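PDB 3CLQ: DUF1116 domain-containing protein from Enterococcus faecalis, which is of unknown function but belongs to the AllG family, whose namesake is a subunit of oxamate carbamoyltransferase. Local coordinates for residues 256-268 / 301-313. Numbering follows the deposited sequence.
Sequences IVTTMCRNGVEFG and GLDMGDSAITETY
At the edge of a small antiparallel sheet, the two-residue strand 304-305 pairs with the C-terminal end of strand 257-263, joined by R262 and G305. G305 N gives a 2.9 Å hydrogen bond to R262 O, and R262 N returns one to G305 O. The same carbonyl oxygen takes a second bond, 2.7 Å, from R262 NH2, which reaches it from the opposite face of its plane. To get there the arginine side chain bends toward the paired strand: CG sits between backbone N and carbonyl carbon (chi1 44°) and the chain bends at chi2. NE forms a salt bridge with D303 OD2 at a doubtfully short 2.5 Å, D303 OD1 lies 3.1 Å from NH1, and the guanidinium and carboxylate planes are turned 71° apart. A308 CB lies over one guanidinium face, 3.5 Å from NH2, while a weak bond runs from NH2 to S307 OG. D303 OD2 also lies in the plane of the F267 ring, against its edge at CE1 (3.3 Å).

Past this ladder segment 301-313 leaves the sheet: a type I turn, D306 to I309, leads into helix 309-313, which runs back nearly antiparallel to strand 257-263 (153°). T312 faces the strand, its OG1 bonded to A308 O and lying 3.3 Å from the M260 CE methyl, as the selenomethionine bends at chi3 over the helix start. T312 CG2 packs on V257 O (3.4 Å). D306 OD2 touches C261 CB, though both carboxylate oxygens are held elsewhere, OD1 by G103 N and OD2 by G50 N. Strand 383-388 packs on R262 and D303 through T385.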
loop_
_atom_site.group_PDB
_atom_site.type_symbol
_atom_site.label_atom_id
_atom_site.label_comp_id
_atom_site.label_asym_id
_atom_site.label_seq_id
_atom_site.Cartn_x
_atom_site.Cartn_y
_atom_site.Cartn_z
ATOM N N ILE B 256 -16.096 -19.136 21.381
ATOM C CA ILE B 256 -15.168 -18.399 20.544
ATOM C C ILE B 256 -13.928 -17.961 21.309
ATOM O O ILE B 256 -14.022 -17.430 22.423
ATOM C CB ILE B 256 -15.846 -17.186 19.878
ATOM C CG1 ILE B 256 -17.051 -17.665 19.066
ATOM C CG2 ILE B 256 -14.864 -16.427 18.993
ATOM C CD1 ILE B 256 -17.475 -16.726 17.972
ATOM N N VAL B 257 -12.768 -18.198 20.703
ATOM C CA VAL B 257 -11.490 -17.767 21.271
ATOM C C VAL B 257 -11.365 -16.258 21.213
ATOM O O VAL B 257 -11.466 -15.689 20.156
ATOM C CB VAL B 257 -10.312 -18.363 20.491
ATOM C CG1 VAL B 257 -9.005 -17.857 21.041
ATOM C CG2 VAL B 257 -10.331 -19.869 20.583
ATOM N N THR B 258 -11.143 -15.587 22.330
ATOM C CA THR B 258 -11.033 -14.128 22.245
ATOM C C THR B 258 -9.644 -13.558 22.528
ATOM O O THR B 258 -9.479 -12.334 22.575
ATOM C CB THR B 258 -12.019 -13.475 23.159
ATOM O OG1 THR B 258 -11.769 -13.911 24.498
ATOM C CG2 THR B 258 -13.410 -13.889 22.760
ATOM N N THR B 259 -8.662 -14.441 22.700
ATOM C CA THR B 259 -7.270 -14.082 22.951
ATOM C C THR B 259 -6.357 -15.268 22.565
ATOM O O THR B 259 -6.601 -16.424 22.959
ATOM C CB THR B 259 -7.017 -13.821 24.477
ATOM O OG1 THR B 259 -7.726 -12.659 24.927
ATOM C CG2 THR B 259 -5.523 -13.655 24.770
HETATM N N MSE B 260 -5.299 -15.002 21.821
HETATM C CA MSE B 260 -4.226 -15.966 21.718
HETATM C C MSE B 260 -2.981 -15.168 21.991
HETATM O O MSE B 260 -2.777 -14.116 21.380
HETATM C CB MSE B 260 -4.165 -16.642 20.348
HETATM C CG MSE B 260 -5.270 -17.651 20.118
HETATM SE SE MSE B 260 -5.075 -18.742 18.476
HETATM C CE MSE B 260 -4.781 -17.207 17.279
ATOM N N CYS B 261 -2.165 -15.639 22.929
ATOM C CA CYS B 261 -0.966 -14.903 23.286
ATOM C C CYS B 261 0.067 -15.812 23.906
ATOM O O CYS B 261 -0.236 -16.930 24.324
ATOM C CB CYS B 261 -1.288 -13.749 24.231
ATOM S SG CYS B 261 -1.999 -14.285 25.781
ATOM N N ARG B 262 1.301 -15.326 23.950
ATOM C CA ARG B 262 2.398 -16.124 24.455
ATOM C C ARG B 262 3.444 -15.216 25.091
ATOM O O ARG B 262 3.529 -14.033 24.759
ATOM C CB ARG B 262 3.008 -16.974 23.339
ATOM C CG ARG B 262 3.205 -16.234 22.069
ATOM C CD ARG B 262 2.011 -16.372 21.149
ATOM N NE ARG B 262 2.442 -16.281 19.760
ATOM C CZ ARG B 262 2.513 -15.143 19.066
ATOM N NH1 ARG B 262 2.945 -15.151 17.811
ATOM N NH2 ARG B 262 2.155 -13.996 19.622
ATOM N N ASN B 263 4.211 -15.780 26.025
ATOM C CA ASN B 263 5.226 -15.038 26.777
ATOM C C ASN B 263 6.608 -15.685 26.710
ATOM O O ASN B 263 7.416 -15.510 27.614
ATOM C CB ASN B 263 4.805 -14.858 28.248
ATOM C CG ASN B 263 4.575 -16.177 28.961
ATOM O OD1 ASN B 263 5.160 -17.199 28.612
ATOM N ND2 ASN B 263 3.711 -16.160 29.960
ATOM N N GLY B 264 6.870 -16.445 25.651
ATOM C CA GLY B 264 8.183 -17.028 25.445
ATOM C C GLY B 264 8.338 -18.332 26.188
ATOM O O GLY B 264 9.339 -19.036 26.009
ATOM N N VAL B 265 7.362 -18.657 27.032
ATOM C CA VAL B 265 7.390 -19.901 27.783
ATOM C C VAL B 265 6.059 -20.640 27.621
ATOM O O VAL B 265 6.038 -21.855 27.433
ATOM C CB VAL B 265 7.679 -19.648 29.294
ATOM C CG1 VAL B 265 7.718 -20.950 30.072
ATOM C CG2 VAL B 265 8.987 -18.896 29.491
ATOM N N GLU B 266 4.949 -19.909 27.704
ATOM C CA GLU B 266 3.631 -20.526 27.620
ATOM C C GLU B 266 2.715 -19.873 26.604
ATOM O O GLU B 266 2.788 -18.667 26.343
ATOM C CB GLU B 266 2.914 -20.467 28.961
ATOM C CG GLU B 266 3.461 -21.371 30.034
ATOM C CD GLU B 266 2.421 -21.690 31.086
ATOM O OE1 GLU B 266 1.779 -20.751 31.611
ATOM O OE2 GLU B 266 2.240 -22.887 31.382
ATOM N N PHE B 267 1.815 -20.676 26.055
ATOM C CA PHE B 267 0.757 -20.171 25.202
ATOM C C PHE B 267 -0.533 -20.133 26.004
ATOM O O PHE B 267 -0.821 -21.054 26.802
ATOM C CB PHE B 267 0.577 -21.079 24.017
ATOM C CG PHE B 267 0.014 -20.410 22.861
ATOM C CD1 PHE B 267 0.831 -19.999 21.820
ATOM C CD2 PHE B 267 -1.347 -20.136 22.797
ATOM C CE1 PHE B 267 0.287 -19.345 20.720
ATOM C CE2 PHE B 267 -1.883 -19.493 21.700
ATOM C CZ PHE B 267 -1.058 -19.107 20.669
ATOM N N GLY B 268 -1.307 -19.071 25.806
ATOM C CA GLY B 268 -2.492 -18.843 26.606
ATOM C C GLY B 268 -3.647 -18.207 25.848
ATOM O O GLY B 268 -3.486 -17.221 25.110
ATOM N N GLY B 301 14.097 -18.678 20.116
ATOM C CA GLY B 301 13.331 -18.830 21.339
ATOM C C GLY B 301 11.967 -19.407 21.024
ATOM O O GLY B 301 11.583 -19.522 19.853
ATOM N N LEU B 302 11.221 -19.770 22.062
ATOM C CA LEU B 302 9.826 -20.176 21.888
ATOM C C LEU B 302 8.915 -18.967 21.556
ATOM O O LEU B 302 9.149 -17.844 22.009
ATOM C CB LEU B 302 9.313 -20.913 23.134
ATOM C CG LEU B 302 10.158 -22.070 23.692
ATOM C CD1 LEU B 302 10.369 -21.923 25.190
ATOM C CD2 LEU B 302 9.567 -23.434 23.369
ATOM N N ASP B 303 7.890 -19.223 20.747
ATOM C CA ASP B 303 6.820 -18.286 20.446
ATOM C C ASP B 303 6.572 -17.246 21.545
ATOM O O ASP B 303 6.298 -17.586 22.687
ATOM C CB ASP B 303 5.550 -19.100 20.202
ATOM C CG ASP B 303 4.503 -18.341 19.411
ATOM O OD1 ASP B 303 4.857 -17.510 18.516
ATOM O OD2 ASP B 303 3.306 -18.603 19.682
HETATM N N MSE B 304 6.639 -15.967 21.191
HETATM C CA MSE B 304 6.457 -14.913 22.190
HETATM C C MSE B 304 5.812 -13.638 21.622
HETATM O O MSE B 304 6.242 -13.134 20.592
HETATM C CB MSE B 304 7.806 -14.574 22.830
HETATM C CG MSE B 304 7.737 -13.598 24.009
HETATM SE SE MSE B 304 9.514 -12.954 24.584
HETATM C CE MSE B 304 10.130 -12.319 22.830
ATOM N N GLY B 305 4.793 -13.123 22.303
ATOM C CA GLY B 305 4.199 -11.834 21.957
ATOM C C GLY B 305 2.680 -11.833 21.969
ATOM O O GLY B 305 2.062 -12.885 22.034
ATOM N N ASP B 306 2.061 -10.663 21.903
ATOM C CA ASP B 306 0.612 -10.637 21.857
ATOM C C ASP B 306 0.084 -10.547 20.420
ATOM O O ASP B 306 -1.126 -10.530 20.183
ATOM C CB ASP B 306 0.067 -9.510 22.725
ATOM C CG ASP B 306 0.153 -9.820 24.204
ATOM O OD1 ASP B 306 0.273 -8.853 24.984
ATOM O OD2 ASP B 306 0.119 -11.018 24.599
ATOM N N SER B 307 1.009 -10.539 19.463
ATOM C CA SER B 307 0.681 -10.268 18.071
ATOM C C SER B 307 -0.270 -11.278 17.478
ATOM O O SER B 307 -0.757 -11.077 16.382
ATOM C CB SER B 307 1.957 -10.228 17.228
ATOM O OG SER B 307 2.811 -11.306 17.584
ATOM N N ALA B 308 -0.515 -12.367 18.187
ATOM C CA ALA B 308 -1.340 -13.441 17.670
ATOM C C ALA B 308 -2.810 -13.094 17.810
ATOM O O ALA B 308 -3.675 -13.879 17.449
ATOM C CB ALA B 308 -1.030 -14.737 18.405
ATOM N N ILE B 309 -3.097 -11.913 18.342
ATOM C CA ILE B 309 -4.477 -11.479 18.492
ATOM C C ILE B 309 -4.976 -11.223 17.076
ATOM O O ILE B 309 -6.156 -11.297 16.751
ATOM C CB ILE B 309 -4.564 -10.187 19.337
ATOM C CG1 ILE B 309 -6.018 -9.868 19.674
ATOM C CG2 ILE B 309 -3.843 -9.004 18.656
ATOM C CD1 ILE B 309 -6.521 -10.641 20.858
ATOM N N THR B 310 -4.014 -10.898 16.251
ATOM C CA THR B 310 -4.179 -10.689 14.850
ATOM C C THR B 310 -4.847 -11.890 14.122
ATOM O O THR B 310 -5.877 -11.748 13.471
ATOM C CB THR B 310 -2.773 -10.338 14.317
ATOM O OG1 THR B 310 -2.532 -8.932 14.543
ATOM C CG2 THR B 310 -2.619 -10.661 12.891
ATOM N N GLU B 311 -4.270 -13.071 14.232
ATOM C CA GLU B 311 -4.944 -14.227 13.695
ATOM C C GLU B 311 -6.196 -14.572 14.491
ATOM O O GLU B 311 -7.118 -15.198 13.939
ATOM C CB GLU B 311 -3.994 -15.413 13.602
ATOM C CG GLU B 311 -2.623 -15.078 14.148
ATOM C CD GLU B 311 -1.587 -14.913 13.052
ATOM O OE1 GLU B 311 -1.733 -15.569 11.999
ATOM O OE2 GLU B 311 -0.612 -14.148 13.249
ATOM N N THR B 312 -6.252 -14.166 15.765
ATOM C CA THR B 312 -7.483 -14.382 16.545
ATOM C C THR B 312 -8.623 -13.606 15.916
ATOM O O THR B 312 -9.760 -14.027 16.019
ATOM C CB THR B 312 -7.404 -13.975 18.053
ATOM O OG1 THR B 312 -6.375 -14.697 18.718
ATOM C CG2 THR B 312 -8.712 -14.301 18.755
ATOM N N TYR B 313 -8.295 -12.475 15.278
ATOM C CA TYR B 313 -9.241 -11.558 14.638
ATOM C C TYR B 313 -9.628 -11.988 13.221
ATOM O O TYR B 313 -10.730 -11.712 12.759
ATOM C CB TYR B 313 -8.634 -10.151 14.553
ATOM C CG TYR B 313 -9.550 -9.123 13.879
ATOM C CD1 TYR B 313 -10.664 -8.611 14.532
ATOM C CD2 TYR B 313 -9.312 -8.700 12.585
ATOM C CE1 TYR B 313 -11.504 -7.693 13.911
ATOM C CE2 TYR B 313 -10.129 -7.787 11.954
ATOM C CZ TYR B 313 -11.222 -7.282 12.614
ATOM O OH TYR B 313 -12.028 -6.349 11.981
#